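Local atomic coordinates of outer surface protein (Bacillus cereus ATCC 14579, PDB entry 1X7F), a protein that is of unknown function but probably acts as a 6-phospho-N-acetylmuramidase that hydrolyses phosphorylated disaccharides derived from the cell wall. Residues N266-D278 against Y374-E385. Residues are numbered along the deposited sequence; the frame is centred on the assembly and turned at random. Where two conformers were deposited one is given.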
loop_
_atom_site.group_PDB
_atom_site.type_symbol
_atom_site.label_atom_id
_atom_site.label_comp_id
_atom_site.label_asym_id
_atom_site.label_seq_id
_atom_site.Cartn_x
_atom_site.Cartn_y
_atom_site.Cartn_z
ATOM N N ASN A 266 -8.751 -5.274 1.953
ATOM C CA ASN A 266 -8.459 -5.385 3.373
ATOM C C ASN A 266 -7.079 -4.779 3.614
ATOM O O ASN A 266 -6.089 -5.206 3.035
ATOM C CB ASN A 266 -8.520 -6.855 3.846
ATOM C CG ASN A 266 -8.509 -6.998 5.379
ATOM O OD1 ASN A 266 -7.801 -6.280 6.078
ATOM N ND2 ASN A 266 -9.269 -7.958 5.890
ATOM N N ARG A 267 -7.019 -3.766 4.466
ATOM C CA ARG A 267 -5.792 -2.977 4.610
ATOM C C ARG A 267 -4.841 -3.596 5.608
ATOM O O ARG A 267 -3.640 -3.311 5.584
ATOM C CB ARG A 267 -6.118 -1.557 5.068
ATOM C CG ARG A 267 -7.083 -0.835 4.158
ATOM C CD ARG A 267 -7.312 0.630 4.533
ATOM N NE ARG A 267 -8.364 1.219 3.714
ATOM C CZ ARG A 267 -8.914 2.403 3.932
ATOM N NH1 ARG A 267 -8.538 3.149 4.962
ATOM N NH2 ARG A 267 -9.879 2.824 3.133
ATOM N N TYR A 268 -5.422 -4.454 6.451
ATOM C CA TYR A 268 -4.801 -5.017 7.647
ATOM C C TYR A 268 -4.564 -6.534 7.543
ATOM O O TYR A 268 -4.195 -7.180 8.525
ATOM C CB TYR A 268 -5.669 -4.696 8.883
ATOM C CG TYR A 268 -6.116 -3.243 8.953
ATOM C CD1 TYR A 268 -7.392 -2.860 8.526
ATOM C CD2 TYR A 268 -5.256 -2.250 9.429
ATOM C CE1 TYR A 268 -7.803 -1.524 8.582
ATOM C CE2 TYR A 268 -5.657 -0.916 9.491
ATOM C CZ TYR A 268 -6.931 -0.556 9.066
ATOM O OH TYR A 268 -7.328 0.768 9.127
ATOM N N MET A 269 -4.784 -7.085 6.350
ATOM C CA MET A 269 -4.402 -8.456 6.001
ATOM C C MET A 269 -4.154 -8.734 4.524
ATOM O O MET A 269 -4.869 -8.256 3.659
ATOM C CB MET A 269 -5.379 -9.468 6.554
ATOM C CG MET A 269 -4.751 -10.845 6.640
ATOM S SD MET A 269 -6.033 -12.007 6.888
ATOM C CE MET A 269 -7.235 -11.388 5.706
ATOM N N LEU A 270 -3.140 -9.548 4.264
ATOM C CA LEU A 270 -2.777 -9.953 2.918
ATOM C C LEU A 270 -3.852 -10.811 2.252
ATOM O O LEU A 270 -4.309 -11.801 2.830
ATOM C CB LEU A 270 -1.459 -10.708 2.948
ATOM C CG LEU A 270 -0.809 -11.062 1.604
ATOM C CD1 LEU A 270 -0.491 -9.807 0.775
ATOM C CD2 LEU A 270 0.449 -11.841 1.898
ATOM N N GLN A 271 -4.256 -10.410 1.045
ATOM C CA GLN A 271 -5.254 -11.124 0.252
ATOM C C GLN A 271 -4.628 -11.454 -1.097
ATOM O O GLN A 271 -4.234 -10.556 -1.840
ATOM C CB GLN A 271 -6.521 -10.292 0.035
ATOM C CG GLN A 271 -7.184 -9.740 1.289
ATOM C CD GLN A 271 -8.334 -8.803 0.965
ATOM O OE1 GLN A 271 -8.119 -7.687 0.455
ATOM N NE2 GLN A 271 -9.563 -9.239 1.268
ATOM N N LEU A 272 -4.529 -12.740 -1.401
ATOM C CA LEU A 272 -3.862 -13.197 -2.615
ATOM C C LEU A 272 -4.924 -13.596 -3.613
ATOM O O LEU A 272 -5.742 -14.486 -3.329
ATOM C CB LEU A 272 -2.949 -14.390 -2.311
ATOM C CG LEU A 272 -1.831 -14.117 -1.283
ATOM C CD1 LEU A 272 -1.169 -15.435 -0.851
ATOM C CD2 LEU A 272 -0.770 -13.114 -1.826
ATOM N N LYS A 273 -4.928 -12.926 -4.767
ATOM C CA LYS A 273 -5.848 -13.280 -5.849
ATOM C C LYS A 273 -5.515 -14.673 -6.418
ATOM O O LYS A 273 -4.385 -14.927 -6.871
ATOM C CB LYS A 273 -5.838 -12.210 -6.938
ATOM C CG LYS A 273 -6.791 -12.504 -8.072
ATOM C CD LYS A 273 -7.307 -11.248 -8.726
ATOM C CE LYS A 273 -8.350 -11.597 -9.780
ATOM N NZ LYS A 273 -8.674 -10.445 -10.668
ATOM N N VAL A 274 -6.503 -15.563 -6.367
ATOM C CA VAL A 274 -6.383 -16.939 -6.862
ATOM C C VAL A 274 -7.306 -17.132 -8.085
ATOM O O VAL A 274 -8.427 -16.600 -8.135
ATOM C CB VAL A 274 -6.704 -17.993 -5.739
ATOM C CG1 VAL A 274 -8.166 -17.877 -5.254
ATOM C CG2 VAL A 274 -6.422 -19.437 -6.199
ATOM N N HIS A 275 -6.800 -17.866 -9.072
ATOM C CA HIS A 275 -7.586 -18.342 -10.196
ATOM C C HIS A 275 -7.646 -19.865 -10.110
ATOM O O HIS A 275 -6.616 -20.533 -10.100
ATOM C CB HIS A 275 -6.952 -17.931 -11.531
ATOM C CG HIS A 275 -6.790 -16.451 -11.703
ATOM N ND1 HIS A 275 -7.777 -15.648 -12.235
ATOM C CD2 HIS A 275 -5.748 -15.628 -11.424
ATOM C CE1 HIS A 275 -7.357 -14.394 -12.266
ATOM N NE2 HIS A 275 -6.126 -14.356 -11.786
ATOM N N PHE A 276 -8.854 -20.407 -10.055
ATOM C CA PHE A 276 -9.046 -21.846 -10.005
ATOM C C PHE A 276 -8.880 -22.556 -11.340
ATOM O O PHE A 276 -9.222 -22.006 -12.382
ATOM C CB PHE A 276 -10.416 -22.164 -9.399
ATOM C CG PHE A 276 -10.515 -21.803 -7.961
ATOM C CD1 PHE A 276 -11.314 -20.728 -7.551
ATOM C CD2 PHE A 276 -9.773 -22.504 -7.010
ATOM C CE1 PHE A 276 -11.386 -20.376 -6.202
ATOM C CE2 PHE A 276 -9.837 -22.160 -5.672
ATOM C CZ PHE A 276 -10.644 -21.095 -5.263
ATOM N N VAL A 277 -8.361 -23.786 -11.300
ATOM C CA VAL A 277 -8.403 -24.659 -12.481
ATOM C C VAL A 277 -9.828 -25.182 -12.675
ATOM O O VAL A 277 -10.599 -25.250 -11.708
ATOM C CB VAL A 277 -7.394 -25.850 -12.401
ATOM C CG1 VAL A 277 -5.976 -25.345 -12.181
ATOM C CG2 VAL A 277 -7.804 -26.888 -11.321
ATOM N N ASP A 278 -10.172 -25.548 -13.909
ATOM C CA ASP A 278 -11.498 -26.096 -14.233
ATOM C C ASP A 278 -11.905 -27.296 -13.369
ATOM O O ASP A 278 -13.084 -27.488 -13.061
ATOM C CB ASP A 278 -11.561 -26.504 -15.713
ATOM C CG ASP A 278 -11.518 -25.307 -16.662
ATOM O OD1 ASP A 278 -11.767 -24.156 -16.222
ATOM O OD2 ASP A 278 -11.247 -25.431 -17.882
ATOM N N TYR A 374 5.870 -12.101 1.636
ATOM C CA TYR A 374 5.341 -11.484 2.852
ATOM C C TYR A 374 4.541 -12.453 3.736
ATOM O O TYR A 374 4.139 -12.093 4.848
ATOM C CB TYR A 374 4.562 -10.195 2.513
ATOM C CG TYR A 374 5.473 -9.222 1.820
ATOM C CD1 TYR A 374 5.581 -9.218 0.429
ATOM C CD2 TYR A 374 6.302 -8.376 2.552
ATOM C CE1 TYR A 374 6.462 -8.368 -0.218
ATOM C CE2 TYR A 374 7.188 -7.516 1.909
ATOM C CZ TYR A 374 7.257 -7.527 0.523
ATOM O OH TYR A 374 8.116 -6.699 -0.134
ATOM N N VAL A 375 4.326 -13.677 3.248
ATOM C CA VAL A 375 3.774 -14.738 4.083
ATOM C C VAL A 375 4.927 -15.407 4.825
ATOM O O VAL A 375 5.495 -16.390 4.360
ATOM C CB VAL A 375 2.940 -15.798 3.289
ATOM C CG1 VAL A 375 2.255 -16.760 4.262
ATOM C CG2 VAL A 375 1.897 -15.132 2.401
ATOM N N GLY A 376 5.285 -14.853 5.976
ATOM C CA GLY A 376 6.327 -15.457 6.793
ATOM C C GLY A 376 5.787 -16.442 7.815
ATOM O O GLY A 376 4.610 -16.840 7.774
ATOM N N ALA A 377 6.667 -16.833 8.730
ATOM C CA ALA A 377 6.330 -17.700 9.840
ATOM C C ALA A 377 5.149 -17.126 10.635
ATOM O O ALA A 377 5.249 -16.033 11.179
ATOM C CB ALA A 377 7.556 -17.883 10.734
ATOM N N TRP A 378 4.035 -17.863 10.664
ATOM C CA TRP A 378 2.832 -17.516 11.464
ATOM C C TRP A 378 1.907 -16.427 10.869
ATOM O O TRP A 378 0.952 -15.992 11.516
ATOM C CB TRP A 378 3.199 -17.155 12.914
ATOM C CG TRP A 378 3.880 -18.258 13.692
ATOM C CD1 TRP A 378 5.074 -18.172 14.365
ATOM C CD2 TRP A 378 3.400 -19.596 13.904
ATOM N NE1 TRP A 378 5.364 -19.368 14.975
ATOM C CE2 TRP A 378 4.355 -20.260 14.715
ATOM C CE3 TRP A 378 2.253 -20.305 13.496
ATOM C CZ2 TRP A 378 4.206 -21.600 15.115
ATOM C CZ3 TRP A 378 2.107 -21.644 13.891
ATOM C CH2 TRP A 378 3.082 -22.271 14.696
ATOM N N THR A 379 2.201 -15.994 9.653
ATOM C CA THR A 379 1.424 -14.975 8.961
ATOM C C THR A 379 0.046 -15.518 8.571
ATOM O O THR A 379 -0.078 -16.598 7.997
ATOM C CB THR A 379 2.196 -14.509 7.690
ATOM O OG1 THR A 379 3.415 -13.882 8.083
ATOM C CG2 THR A 379 1.447 -13.392 6.937
ATOM N N GLN A 380 -0.982 -14.752 8.891
ATOM C CA GLN A 380 -2.317 -15.005 8.381
ATOM C C GLN A 380 -2.455 -14.375 7.016
ATOM O O GLN A 380 -1.933 -13.289 6.781
ATOM C CB GLN A 380 -3.351 -14.390 9.313
ATOM C CG GLN A 380 -3.207 -14.841 10.728
ATOM C CD GLN A 380 -4.105 -14.073 11.669
ATOM O OE1 GLN A 380 -4.401 -12.894 11.447
ATOM N NE2 GLN A 380 -4.532 -14.733 12.728
ATOM N N PHE A 381 -3.162 -15.058 6.121
ATOM C CA PHE A 381 -3.508 -14.505 4.819
ATOM C C PHE A 381 -4.810 -15.153 4.369
ATOM O O PHE A 381 -5.191 -16.195 4.901
ATOM C CB PHE A 381 -2.368 -14.718 3.800
ATOM C CG PHE A 381 -2.090 -16.156 3.497
ATOM C CD1 PHE A 381 -2.644 -16.760 2.373
ATOM C CD2 PHE A 381 -1.310 -16.921 4.355
ATOM C CE1 PHE A 381 -2.418 -18.112 2.102
ATOM C CE2 PHE A 381 -1.078 -18.269 4.102
ATOM C CZ PHE A 381 -1.628 -18.866 2.966
ATOM N N THR A 382 -5.511 -14.524 3.429
ATOM C CA THR A 382 -6.599 -15.190 2.728
ATOM C C THR A 382 -6.270 -15.353 1.244
ATOM O O THR A 382 -5.315 -14.770 0.720
ATOM C CB THR A 382 -7.935 -14.428 2.850
ATOM O OG1 THR A 382 -7.760 -13.103 2.349
ATOM C CG2 THR A 382 -8.382 -14.251 4.316
ATOM N N CYS A 383 -7.094 -16.149 0.577
ATOM C CA CYS A 383 -7.084 -16.254 -0.865
ATOM C C CYS A 383 -8.426 -15.746 -1.298
ATOM O O CYS A 383 -9.450 -16.111 -0.712
ATOM C CB CYS A 383 -6.892 -17.711 -1.316
ATOM S SG CYS A 383 -5.243 -18.369 -1.013
ATOM N N VAL A 384 -8.418 -14.873 -2.301
ATOM C CA VAL A 384 -9.640 -14.306 -2.843
ATOM C C VAL A 384 -9.693 -14.468 -4.355
ATOM O O VAL A 384 -8.661 -14.564 -5.005
ATOM C CB VAL A 384 -9.820 -12.785 -2.461
ATOM C CG1 VAL A 384 -10.067 -12.639 -0.970
ATOM C CG2 VAL A 384 -8.605 -11.922 -2.922
ATOM N N GLU A 385 -10.904 -14.493 -4.902
ATOM C CA GLU A 385 -11.099 -14.488 -6.347
ATOM C C GLU A 385 -11.134 -13.058 -6.904
ATOM O O GLU A 385 -11.198 -12.072 -6.169
ATOM C CB GLU A 385 -12.387 -15.226 -6.725
ATOM C CG GLU A 385 -12.300 -16.738 -6.618
ATOM C CD GLU A 385 -13.566 -17.413 -7.119
ATOM O OE1 GLU A 385 -13.509 -18.073 -8.176
ATOM O OE2 GLU A 385 -14.627 -17.263 -6.472
ATOM O OXT GLU A 385 -11.120 -12.846 -8.122
HETATM O O HOH W 1 -1.430 -10.718 6.571
HETATM O O HOH W 2 -9.972 -11.735 2.626
HETATM O O HOH W 3 -9.939 -14.929 -9.553
HETATM O O HOH W 4 -11.166 -18.677 -10.697
#
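Leu272 and Thr382 show how two parallel strands share out their polar backbone: Leu272 N donates to Thr382 O (3.0 Å), while Leu272 O accepts from Val384 N (2.9 Å). Thr382 N to Leu270 O and Val274 N to Val384 O, the latter pair 2.7 Å apart, complete four nearly straight bonds. The peptide groups of Lys273 face the other way, its N hydrogen-bonded to Glu368 OE1 and its backbone pairing with Ala365. One water accepts from Leu270 N and donates to Gln380 O at one end; a second donates to both Val274 O and Glu385 OXT at the other. In the mixed sheet of the C-terminal domain, 270-276, its first strand in sequence, runs between the last, 380-384, parallel to it, and antiparallel 358-364. Gln271 and Thr382 point the same way from one face; a water links Gln271 NE2 to Thr382 OG1, and Gln271 OE1 takes the Asn266 N-H (2.9 Å). On the opposite face Leu272 CD1 approaches Phe381 CD1 obliquely at 3.8 Å. With CG of Glu385 anti to the carbonyl carbon (chi1 -74°), its carboxylate comes to the edge of the Phe276 ring, Glu385 OE1 3.5 Å from Phe276 CD1, carboxylate and ring planes 66° apart.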